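Local coordinates for Bm4233, isoform b (Brugia malayi, PDB 6ANY), which is a venom allergen-like protein of the CAP superfamily, a filariasis vaccine candidate that probably binds and transports sterols, at residues E182-D187 against K193-K198. Sequence-based numbering, arbitrary orientation.
Sequences EPCKTD and KKCAKK. With SO4 (sulfate ion), chain D.
D187 OD1 accepts two hydrogen bonds from the other segment. The backbone N of C195 gives the shorter one, 2.8 Å from D187 OD1, and meets its anti side, well out of the carboxylate plane, in a nearly straight bond (N-H...O 164°). K194 NZ comes to the syn side of D187 OD1 at 3.1 Å and makes a salt bridge. The K194 chain lies alongside D187, with K194 CD 3.4 Å from D187 OD1. These two donors hold the D187 carboxylate in place and would probably favour its charged form. Further along, the extended K197 side chain bends at its last torsion (chi4 57°). This brings K197 NZ to K185 O at 2.7 Å, in the carbonyl plane and on a lone pair. The C184–C195 disulfide, chi3 82°, is the covalent link between the segments. C195 CB lies 3.4 Å from T186 O. One water joins C184 O to K197 O, donating to both. A sulfate, probably from the crystallisation liquor, accepts hydrogen bonds from the backbone N of K197 and K198 and is also hydrogen-bonded to R203 NH2. D189 OD2 accepts hydrogen bonds from the backbone N of K185 and T186. The contact belongs to a small disulfide-rich C-terminal region, far from the centre of the chain. Here the loop after strand 179-180 is tied to strand 195-196, which pairs antiparallel with strand 201-202.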
loop_
_atom_site.group_PDB
_atom_site.type_symbol
_atom_site.label_atom_id
_atom_site.label_comp_id
_atom_site.label_asym_id
_atom_site.label_seq_id
_atom_site.Cartn_x
_atom_site.Cartn_y
_atom_site.Cartn_z
ATOM N N GLU A 182 -3.144 9.970 -18.453
ATOM C CA GLU A 182 -1.687 10.179 -18.470
ATOM C C GLU A 182 -1.166 10.679 -17.094
ATOM O O GLU A 182 -1.806 11.519 -16.425
ATOM C CB GLU A 182 -1.412 11.190 -19.592
ATOM C CG GLU A 182 0.012 11.247 -20.045
ATOM C CD GLU A 182 0.445 10.099 -20.970
ATOM O OE1 GLU A 182 1.585 10.244 -21.492
ATOM O OE2 GLU A 182 -0.318 9.110 -21.167
ATOM N N PRO A 183 0.008 10.200 -16.662
ATOM C CA PRO A 183 0.620 10.769 -15.474
ATOM C C PRO A 183 0.814 12.293 -15.593
ATOM O O PRO A 183 1.104 12.799 -16.662
ATOM C CB PRO A 183 1.946 10.021 -15.384
ATOM C CG PRO A 183 1.674 8.724 -16.079
ATOM C CD PRO A 183 0.878 9.162 -17.241
ATOM N N CYS A 184 0.655 13.008 -14.486
ATOM C CA CYS A 184 0.753 14.453 -14.503
ATOM C C CYS A 184 2.204 14.935 -14.881
ATOM O O CYS A 184 3.250 14.350 -14.456
ATOM C CB CYS A 184 0.335 15.017 -13.146
ATOM S SG CYS A 184 1.492 14.688 -11.782
ATOM N N LYS A 185 2.230 15.954 -15.721
ATOM C CA LYS A 185 3.430 16.628 -16.146
ATOM C C LYS A 185 3.543 18.022 -15.542
ATOM O O LYS A 185 4.643 18.550 -15.445
ATOM C CB LYS A 185 3.469 16.720 -17.658
ATOM C CG LYS A 185 3.924 15.417 -18.305
ATOM C CD LYS A 185 3.130 15.106 -19.571
ATOM C CE LYS A 185 3.579 15.880 -20.761
ATOM N NZ LYS A 185 4.344 14.992 -21.672
ATOM N N THR A 186 2.398 18.597 -15.174
ATOM C CA THR A 186 2.375 19.896 -14.607
ATOM C C THR A 186 1.244 19.987 -13.575
ATOM O O THR A 186 0.334 19.184 -13.588
ATOM C CB THR A 186 2.198 20.972 -15.726
ATOM O OG1 THR A 186 2.267 22.219 -15.078
ATOM C CG2 THR A 186 0.859 20.903 -16.416
ATOM N N ASP A 187 1.265 21.001 -12.711
ATOM C CA ASP A 187 0.250 21.059 -11.637
ATOM C C ASP A 187 -1.188 21.021 -12.069
ATOM O O ASP A 187 -2.054 20.416 -11.374
ATOM C CB ASP A 187 0.475 22.279 -10.720
ATOM C CG ASP A 187 1.822 22.211 -9.931
ATOM O OD1 ASP A 187 2.343 21.098 -9.702
ATOM O OD2 ASP A 187 2.342 23.255 -9.501
ATOM N N LYS A 193 -4.217 19.828 -8.037
ATOM C CA LYS A 193 -3.517 21.059 -8.499
ATOM C C LYS A 193 -2.077 21.156 -8.045
ATOM O O LYS A 193 -1.441 22.235 -8.125
ATOM C CB LYS A 193 -4.287 22.382 -8.217
ATOM C CG LYS A 193 -5.720 22.388 -8.769
ATOM C CD LYS A 193 -5.588 22.214 -10.282
ATOM C CE LYS A 193 -6.872 22.327 -11.088
ATOM N NZ LYS A 193 -6.641 21.645 -12.414
ATOM N N LYS A 194 -1.524 20.004 -7.698
ATOM C CA LYS A 194 -0.122 19.920 -7.453
ATOM C C LYS A 194 0.418 18.589 -7.918
ATOM O O LYS A 194 -0.090 17.520 -7.519
ATOM C CB LYS A 194 0.176 20.156 -5.968
ATOM C CG LYS A 194 1.643 20.292 -5.667
ATOM C CD LYS A 194 2.151 21.543 -6.312
ATOM C CE LYS A 194 3.663 21.703 -6.167
ATOM N NZ LYS A 194 4.399 21.337 -7.397
ATOM N N CYS A 195 1.446 18.649 -8.769
ATOM C CA CYS A 195 1.973 17.455 -9.433
ATOM C C CYS A 195 3.401 17.254 -8.996
ATOM O O CYS A 195 4.187 18.214 -8.958
ATOM C CB CYS A 195 1.901 17.599 -10.976
ATOM S SG CYS A 195 2.822 16.315 -11.866
ATOM N N ALA A 196 3.734 16.002 -8.669
ATOM C CA ALA A 196 5.086 15.604 -8.434
ATOM C C ALA A 196 5.610 15.152 -9.764
ATOM O O ALA A 196 5.286 14.048 -10.210
ATOM C CB ALA A 196 5.115 14.473 -7.453
ATOM N N LYS A 197 6.366 16.011 -10.425
ATOM C CA LYS A 197 6.737 15.842 -11.832
ATOM C C LYS A 197 7.713 14.638 -12.031
ATOM O O LYS A 197 7.594 13.948 -13.021
ATOM C CB LYS A 197 7.315 17.141 -12.389
ATOM C CG LYS A 197 7.682 17.136 -13.878
ATOM C CD LYS A 197 8.009 18.564 -14.379
ATOM C CE LYS A 197 8.221 18.637 -15.897
ATOM N NZ LYS A 197 7.014 18.127 -16.618
ATOM N N LYS A 198 8.644 14.424 -11.106
ATOM C CA LYS A 198 9.538 13.290 -11.189
ATOM C C LYS A 198 8.797 11.977 -11.234
ATOM O O LYS A 198 9.145 11.133 -12.031
ATOM C CB LYS A 198 10.546 13.223 -10.024
ATOM C CG LYS A 198 11.826 14.021 -10.259
ATOM C CD LYS A 198 12.730 13.957 -9.030
ATOM C CE LYS A 198 12.176 14.777 -7.856
ATOM N NZ LYS A 198 12.884 16.081 -7.698
HETATM S S SO4 D . 8.759 17.398 -8.131
HETATM O O1 SO4 D . 9.821 18.065 -7.356
HETATM O O2 SO4 D . 8.170 16.409 -7.226
HETATM O O3 SO4 D . 7.666 18.273 -8.629
HETATM O O4 SO4 D . 9.451 16.652 -9.197
HETATM O O HOH W 1 5.732 13.746 -14.998
#